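Local coordinates for phosphosugar isomerase (Escherichia coli O6:H1, PDB 5UQI), which probably interconverts arabinose 5-phosphate and ribulose 5-phosphate, as an arabinose-5-phosphate isomerase of the sugar isomerase (SIS) family, at residues V46-V51 with A63-T68; P71-H76 with L85-K90. All blocks are in the same frame, centred on the assembly; numbering follows the deposited sequence.

Contact 1. Residues V46-V51 with A63-T68; sequences VVFIGV and ATFAST
Phe48 sets the edge of its ring against one face of Phe65, strand 46-50 meeting the last turns of helix 52-67 in the first beta-alpha-beta unit of the SIS domain. The two rings make a T-shaped pair: their centroids are 5.0 Å apart and their planes stand at 86°. Phe48 CZ sits over the centre of the Phe65 ring, 3.8 Å from Phe65 CE1, while Phe48 CE1 reaches the root of the same ring, 4.0 Å from Phe65 CG. The hydrogen-bearing rim of one phenyl thus meets the pi cloud of the other, the favourable electrostatic sense for two buried aromatics.

Phe65 gets there with a first torsion off the usual well: chi1 is -91°, about 30° beyond the staggered value, with CG still roughly opposite the carbonyl carbon. Val46 joins from the strand, its CG1 4.2 Å from Phe65 CE2 and oblique to the ring, so that alternate strand residues facing the helix both converge on one phenylalanine. Val168 and Ala169 of helix 156-175 also pack on Phe65, and Ile95 and Ile97 of strand 93-97 on Phe48, which places the pair inside the core between the sheet and its helices.

No hydrogen bond crosses this interface. Polar ties lie within the helix end instead, where Thr68 is the first residue to leave helical geometry. Its backbone N makes a weak bond back to Thr64 O, and Thr68 OG1 donates to that same carbonyl oxygen, Thr64 O, at 2.8 Å, with the hydroxyl tilted 26° from the carbonyl plane.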
ATOM      1  N   VAL A  46      -2.252  10.427   6.693  1.00 12.71           N
ATOM      2  CA  VAL A  46      -2.515   9.397   5.698  1.00 13.12           C
ATOM      3  C   VAL A  46      -2.841   8.103   6.441  1.00 13.86           C
ATOM      4  O   VAL A  46      -2.004   7.593   7.159  1.00 14.32           O
ATOM      5  CB  VAL A  46      -1.330   9.211   4.708  1.00 14.18           C
ATOM      6  CG1 VAL A  46      -1.585   8.090   3.716  1.00 15.10           C
ATOM      7  CG2 VAL A  46      -1.004  10.555   4.012  1.00 14.37           C
ATOM      8  N   VAL A  47      -4.071   7.624   6.275  1.00 13.11           N
ATOM      9  CA  VAL A  47      -4.504   6.440   7.070  1.00 12.49           C
ATOM     10  C   VAL A  47      -4.514   5.276   6.136  1.00 12.19           C
ATOM     11  O   VAL A  47      -5.221   5.269   5.118  1.00 15.31           O
ATOM     12  CB  VAL A  47      -5.889   6.656   7.657  1.00 13.42           C
ATOM     13  CG1 VAL A  47      -6.332   5.401   8.418  1.00 14.69           C
ATOM     14  CG2 VAL A  47      -5.906   7.884   8.547  1.00 15.51           C
ATOM     15  N   PHE A  48      -3.693   4.257   6.455  1.00 10.98           N
ATOM     16  CA  PHE A  48      -3.644   3.052   5.619  1.00 11.56           C
ATOM     17  C   PHE A  48      -4.566   2.000   6.217  1.00 12.37           C
ATOM     18  O   PHE A  48      -4.556   1.792   7.446  1.00 12.62           O
ATOM     19  CB  PHE A  48      -2.211   2.454   5.603  1.00 12.16           C
ATOM     20  CG  PHE A  48      -1.254   3.173   4.718  1.00 11.84           C
ATOM     21  CD1 PHE A  48      -0.538   4.271   5.200  1.00 13.20           C
ATOM     22  CD2 PHE A  48      -1.025   2.678   3.403  1.00 13.35           C
ATOM     23  CE1 PHE A  48       0.380   4.950   4.344  1.00 14.73           C
ATOM     24  CE2 PHE A  48      -0.099   3.345   2.560  1.00 14.77           C
ATOM     25  CZ  PHE A  48       0.629   4.426   3.056  1.00 13.75           C
ATOM     26  N   ILE A  49      -5.324   1.321   5.340  1.00 11.45           N
ATOM     27  CA  ILE A  49      -6.251   0.288   5.823  1.00 11.34           C
ATOM     28  C   ILE A  49      -6.013  -0.954   4.980  1.00 13.13           C
ATOM     29  O   ILE A  49      -5.924  -0.915   3.727  1.00 13.82           O
ATOM     30  CB  ILE A  49      -7.752   0.750   5.616  1.00 12.25           C
ATOM     31  CG1 ILE A  49      -8.003   2.001   6.447  1.00 12.54           C
ATOM     32  CG2 ILE A  49      -8.685  -0.408   6.005  1.00 14.15           C
ATOM     33  CD1 ILE A  49      -9.478   2.497   6.369  1.00 15.21           C
ATOM     34  N   GLY A  50      -5.944  -2.122   5.657  1.00 12.58           N
ATOM     35  CA  GLY A  50      -5.754  -3.422   4.970  1.00 11.69           C
ATOM     36  C   GLY A  50      -6.059  -4.522   5.965  1.00 11.79           C
ATOM     37  O   GLY A  50      -6.261  -4.258   7.158  1.00 11.62           O
ATOM     38  N   VAL A  51      -6.126  -5.736   5.416  1.00 12.06           N
ATOM     39  CA  VAL A  51      -6.219  -6.949   6.263  1.00 12.77           C
ATOM     40  C   VAL A  51      -5.307  -8.010   5.675  1.00 12.92           C
ATOM     41  O   VAL A  51      -4.805  -7.849   4.541  1.00 14.07           O
ATOM     42  CB  VAL A  51      -7.667  -7.529   6.349  1.00 13.73           C
ATOM     43  CG1 VAL A  51      -8.657  -6.485   6.978  1.00 13.28           C
ATOM     44  CG2 VAL A  51      -8.147  -8.083   5.014  1.00 14.87           C
ATOM     45  N   ALA A  63       4.272   3.231   8.752  1.00 11.65           N
ATOM     46  CA  ALA A  63       5.423   3.550   9.572  1.00 12.57           C
ATOM     47  C   ALA A  63       6.500   4.252   8.721  1.00 13.06           C
ATOM     48  O   ALA A  63       7.101   5.212   9.179  1.00 13.66           O
ATOM     49  CB  ALA A  63       5.956   2.261  10.229  1.00 12.81           C
ATOM     50  N   THR A  64       6.679   3.791   7.485  1.00 12.91           N
ATOM     51  CA  THR A  64       7.714   4.392   6.581  1.00 12.97           C
ATOM     52  C   THR A  64       7.298   5.823   6.187  1.00 13.17           C
ATOM     53  O   THR A  64       8.131   6.735   6.201  1.00 14.86           O
ATOM     54  CB  THR A  64       7.883   3.459   5.390  1.00 14.68           C
ATOM     55  OG1 THR A  64       8.724   2.385   5.909  1.00 18.49           O
ATOM     56  CG2 THR A  64       8.716   4.121   4.310  1.00 16.52           C
ATOM     57  N   PHE A  65       6.003   6.030   5.898  1.00 13.83           N
ATOM     58  CA  PHE A  65       5.564   7.401   5.606  1.00 13.71           C
ATOM     59  C   PHE A  65       5.869   8.276   6.799  1.00 14.63           C
ATOM     60  O   PHE A  65       6.462   9.360   6.656  1.00 13.94           O
ATOM     61  CB  PHE A  65       4.006   7.429   5.355  1.00 13.48           C
ATOM     62  CG  PHE A  65       3.618   7.241   3.904  1.00 13.80           C
ATOM     63  CD1 PHE A  65       4.111   6.174   3.088  1.00 13.58           C
ATOM     64  CD2 PHE A  65       2.661   8.089   3.402  1.00 18.49           C
ATOM     65  CE1 PHE A  65       3.744   6.088   1.730  1.00 15.62           C
ATOM     66  CE2 PHE A  65       2.259   7.962   2.063  1.00 18.08           C
ATOM     67  CZ  PHE A  65       2.796   6.978   1.255  1.00 17.04           C
ATOM     68  N   ALA A  66       5.501   7.832   8.013  1.00 13.18           N
ATOM     69  CA  ALA A  66       5.679   8.679   9.188  1.00 13.18           C
ATOM     70  C   ALA A  66       7.153   8.995   9.459  1.00 13.25           C
ATOM     71  O   ALA A  66       7.509  10.164   9.816  1.00 14.13           O
ATOM     72  CB  ALA A  66       5.098   7.986  10.412  1.00 14.16           C
ATOM     73  N   SER A  67       7.983   7.989   9.317  1.00 13.23           N
ATOM     74  CA  SER A  67       9.432   8.098   9.661  1.00 14.57           C
ATOM     75  C   SER A  67      10.142   8.979   8.666  1.00 17.58           C
ATOM     76  O   SER A  67      11.231   9.458   9.020  1.00 19.52           O
ATOM     77  CB  SER A  67      10.079   6.733   9.699  1.00 17.69           C
ATOM     78  OG  SER A  67      10.063   6.122   8.482  1.00 23.47           O
ATOM     79  N   THR A  68       9.537   9.205   7.516  1.00 14.40           N
ATOM     80  CA  THR A  68      10.171  10.034   6.460  1.00 14.29           C
ATOM     81  C   THR A  68       9.416  11.332   6.261  1.00 14.17           C
ATOM     82  O   THR A  68       9.675  12.001   5.245  1.00 15.68           O
ATOM     83  CB  THR A  68      10.294   9.274   5.162  1.00 15.77           C
ATOM     84  OG1 THR A  68       8.997   8.910   4.680  1.00 15.26           O
ATOM     85  CG2 THR A  68      11.129   7.973   5.312  1.00 19.31           C
TER

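Contact 2. Residues P71-H76 with L85-K90; sequences PSFFVH and LGMVAK
Strand 72-76 carries Phe73 and Val75 past Met87, at the end of the short 3-10 turn 85-87, with the two backbones well apart: the closest CA pair, Val75 and Leu85, is separated by 7.9 Å. Val88 N bonds to Leu85 O at 3.0 Å, closing the turn from which the Met87 side chain starts toward the strand.

Met87 does most of the touching, from two levels of its chain. Near the backbone, Met87 CB rests 3.8 Å from Phe73 CE2. Farther out, Met87 SD lies 4.0 Å from Val75 CG2, the two side chains crossing at a slant, before the methionine's end leads away. The sulfur is also 5.4 Å from the centroid of the Phe73 ring and 75° off the ring normal, an oblique Met-aromatic contact.

Phe73 points its rim at the turn because CG lies between the backbone N and the carbonyl carbon (chi1 62°). That brings CZ to 3.6 Å from Met87 O, with the oxygen near the ring plane. No hydrogen bond forms there, but the slightly positive C-H rim probably suits a carbonyl oxygen better than the ring face would. Val75 is buried, while Met87 is exposed.

Val47 of the neighbouring strand 46-50 is touched by Phe73, Val75 and Val88 alike, and Val75 also packs on Ala80 and Asp84 of helix 77-84. The turn follows that helix, on the way from edge strand 72-76 across strand 46-50 to strand 93-97, a beta-alpha-beta crossover of the Rossmann-like parallel sheet in the SIS domain.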
ATOM      1  N   PRO A  71       2.918  12.298   8.214  1.00 13.76           N
ATOM      2  CA  PRO A  71       2.218  11.700   9.344  1.00 13.54           C
ATOM      3  C   PRO A  71       1.189  10.699   8.765  1.00 14.53           C
ATOM      4  O   PRO A  71       0.371  11.050   7.900  1.00 15.48           O
ATOM      5  CB  PRO A  71       1.580  12.882  10.064  1.00 16.32           C
ATOM      6  CG  PRO A  71       2.730  13.928   9.897  1.00 17.46           C
ATOM      7  CD  PRO A  71       3.108  13.755   8.454  1.00 16.10           C
ATOM      8  N   SER A  72       1.193   9.513   9.354  1.00 12.95           N
ATOM      9  CA  SER A  72       0.420   8.379   8.798  1.00 13.02           C
ATOM     10  C   SER A  72       0.269   7.358   9.899  1.00 14.95           C
ATOM     11  O   SER A  72       1.121   7.249  10.743  1.00 15.76           O
ATOM     12  CB  SER A  72       1.248   7.758   7.690  1.00 15.45           C
ATOM     13  OG  SER A  72       0.611   6.674   7.091  1.00 16.11           O
ATOM     14  N   PHE A  73      -0.813   6.586   9.878  1.00 12.51           N
ATOM     15  CA  PHE A  73      -0.909   5.417  10.735  1.00 12.31           C
ATOM     16  C   PHE A  73      -1.833   4.389  10.054  1.00 13.23           C
ATOM     17  O   PHE A  73      -2.447   4.664   9.030  1.00 13.18           O
ATOM     18  CB  PHE A  73      -1.447   5.770  12.166  1.00 12.88           C
ATOM     19  CG  PHE A  73      -2.863   6.354  12.197  1.00 13.04           C
ATOM     20  CD1 PHE A  73      -3.124   7.676  11.807  1.00 17.36           C
ATOM     21  CD2 PHE A  73      -3.948   5.551  12.630  1.00 14.28           C
ATOM     22  CE1 PHE A  73      -4.436   8.170  11.850  1.00 17.72           C
ATOM     23  CE2 PHE A  73      -5.280   6.036  12.686  1.00 15.48           C
ATOM     24  CZ  PHE A  73      -5.523   7.363  12.286  1.00 17.51           C
ATOM     25  N   PHE A  74      -1.867   3.200  10.657  1.00 12.26           N
ATOM     26  CA  PHE A  74      -2.586   2.071  10.105  1.00 10.73           C
ATOM     27  C   PHE A  74      -3.822   1.775  10.922  1.00 11.79           C
ATOM     28  O   PHE A  74      -3.787   1.779  12.171  1.00 12.96           O
ATOM     29  CB  PHE A  74      -1.616   0.854  10.188  1.00 12.23           C
ATOM     30  CG  PHE A  74      -2.320  -0.457   9.886  1.00 12.90           C
ATOM     31  CD1 PHE A  74      -2.720  -0.767   8.582  1.00 14.14           C
ATOM     32  CD2 PHE A  74      -2.569  -1.395  10.926  1.00 14.76           C
ATOM     33  CE1 PHE A  74      -3.341  -2.014   8.294  1.00 16.58           C
ATOM     34  CE2 PHE A  74      -3.219  -2.637  10.579  1.00 15.84           C
ATOM     35  CZ  PHE A  74      -3.589  -2.927   9.303  1.00 16.47           C
ATOM     36  N   VAL A  75      -4.923   1.437  10.192  1.00 11.04           N
ATOM     37  CA  VAL A  75      -6.170   0.941  10.803  1.00 12.01           C
ATOM     38  C   VAL A  75      -6.489  -0.350  10.121  1.00 10.36           C
ATOM     39  O   VAL A  75      -6.624  -0.436   8.885  1.00 11.02           O
ATOM     40  CB  VAL A  75      -7.309   1.950  10.604  1.00 12.85           C
ATOM     41  CG1 VAL A  75      -8.624   1.320  11.064  1.00 15.23           C
ATOM     42  CG2 VAL A  75      -7.052   3.225  11.412  1.00 14.50           C
ATOM     43  N   HIS A  76      -6.615  -1.417  10.917  1.00 10.81           N
ATOM     44  CA  HIS A  76      -6.995  -2.712  10.316  1.00 11.19           C
ATOM     45  C   HIS A  76      -8.410  -2.688   9.808  1.00 12.70           C
ATOM     46  O   HIS A  76      -9.279  -2.115  10.446  1.00 13.45           O
ATOM     47  CB  HIS A  76      -6.819  -3.762  11.429  1.00 12.95           C
ATOM     48  CG  HIS A  76      -6.988  -5.167  10.949  1.00 12.96           C
ATOM     49  ND1 HIS A  76      -8.251  -5.761  10.885  1.00 13.99           N
ATOM     50  CD2 HIS A  76      -6.101  -6.097  10.521  1.00 13.77           C
ATOM     51  CE1 HIS A  76      -8.109  -6.993  10.422  1.00 13.15           C
ATOM     52  NE2 HIS A  76      -6.815  -7.239  10.250  1.00 13.70           N
ATOM     53  N   LEU A  85     -13.051   3.166  12.614  1.00 12.92           N
ATOM     54  CA  LEU A  85     -13.316   4.258  11.692  1.00 13.75           C
ATOM     55  C   LEU A  85     -13.377   5.622  12.396  1.00 13.71           C
ATOM     56  O   LEU A  85     -13.073   6.639  11.749  1.00 13.86           O
ATOM     57  CB  LEU A  85     -14.687   3.971  11.027  1.00 13.40           C
ATOM     58  CG  LEU A  85     -14.538   3.018   9.836  1.00 14.82           C
ATOM     59  CD1 LEU A  85     -15.957   2.474   9.572  1.00 16.30           C
ATOM     60  CD2 LEU A  85     -14.003   3.722   8.579  1.00 19.05           C
ATOM     61  N   GLY A  86     -13.621   5.641  13.720  1.00 13.29           N
ATOM     62  CA  GLY A  86     -13.590   6.839  14.497  1.00 12.70           C
ATOM     63  C   GLY A  86     -12.208   7.460  14.621  1.00 14.48           C
ATOM     64  O   GLY A  86     -12.056   8.620  15.069  1.00 16.40           O
ATOM     65  N   MET A  87     -11.178   6.728  14.170  1.00 13.58           N
ATOM     66  CA  MET A  87      -9.833   7.326  14.172  1.00 13.46           C
ATOM     67  C   MET A  87      -9.613   8.271  13.014  1.00 14.80           C
ATOM     68  O   MET A  87      -8.620   9.048  13.040  1.00 16.10           O
ATOM     69  CB  MET A  87      -8.763   6.214  14.124  1.00 13.56           C
ATOM     70  CG  MET A  87      -8.888   5.300  15.328  1.00 13.58           C
ATOM     71  SD  MET A  87      -7.669   3.950  15.255  1.00 15.26           S
ATOM     72  CE  MET A  87      -7.953   3.229  16.883  1.00 14.62           C
ATOM     73  N   VAL A  88     -10.455   8.144  11.982  1.00 13.94           N
ATOM     74  CA  VAL A  88     -10.323   8.868  10.691  1.00 14.58           C
ATOM     75  C   VAL A  88     -11.180  10.126  10.811  1.00 16.40           C
ATOM     76  O   VAL A  88     -12.373  10.033  11.081  1.00 19.49           O
ATOM     77  CB  VAL A  88     -10.838   7.990   9.517  1.00 15.12           C
ATOM     78  CG1 VAL A  88     -10.761   8.755   8.187  1.00 15.65           C
ATOM     79  CG2 VAL A  88     -10.043   6.681   9.457  1.00 15.31           C
ATOM     80  N   ALA A  89     -10.538  11.271  10.670  1.00 18.18           N
ATOM     81  CA  ALA A  89     -11.242  12.567  10.783  1.00 19.36           C
ATOM     82  C   ALA A  89     -11.169  13.369   9.494  1.00 21.05           C
ATOM     83  O   ALA A  89     -10.502  12.989   8.580  1.00 19.56           O
ATOM     84  CB  ALA A  89     -10.692  13.355  11.952  1.00 23.56           C
ATOM     85  N   LYS A  90     -11.878  14.502   9.441  1.00 21.18           N
ATOM     86  CA  LYS A  90     -12.182  15.130   8.139  1.00 25.18           C
ATOM     87  C   LYS A  90     -11.037  15.348   7.132  1.00 26.77           C
ATOM     88  O   LYS A  90     -11.231  15.095   5.927  1.00 29.70           O
ATOM     89  CB  LYS A  90     -12.957  16.449   8.349  1.00 30.56           C
ATOM     90  CG  LYS A  90     -12.253  17.503   9.179  1.00 38.28           C
ATOM     91  CD  LYS A  90     -12.877  18.894   9.003  1.00 46.68           C
ATOM     92  CE  LYS A  90     -13.963  19.152  10.032  1.00 51.02           C
ATOM     93  NZ  LYS A  90     -14.379  20.584  10.034  1.00 64.08           N
TER

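How the contacts relate
Contacts 1 and 2 follow one another along the chain, their centres 10 Å apart, and are joined through neighbouring parallel strands 46-50 and 72-76. Phe48 O accepts a probable hydrogen bond from Val75 N at 2.8 Å, and Ser72 OG lies 2.8 Å from Val46 O, a side-chain tie added to the backbone ladder. The contacts use opposite faces of this strand pair: Phe48 looks to helix 52-67, whereas Phe73 and Val75 meet the turn after helix 77-84. Strand 46-50 leads on to Val51, part of the arabinose 5-phosphate pocket, yet the Phe48 side chain remains about 12 Å from the ligand.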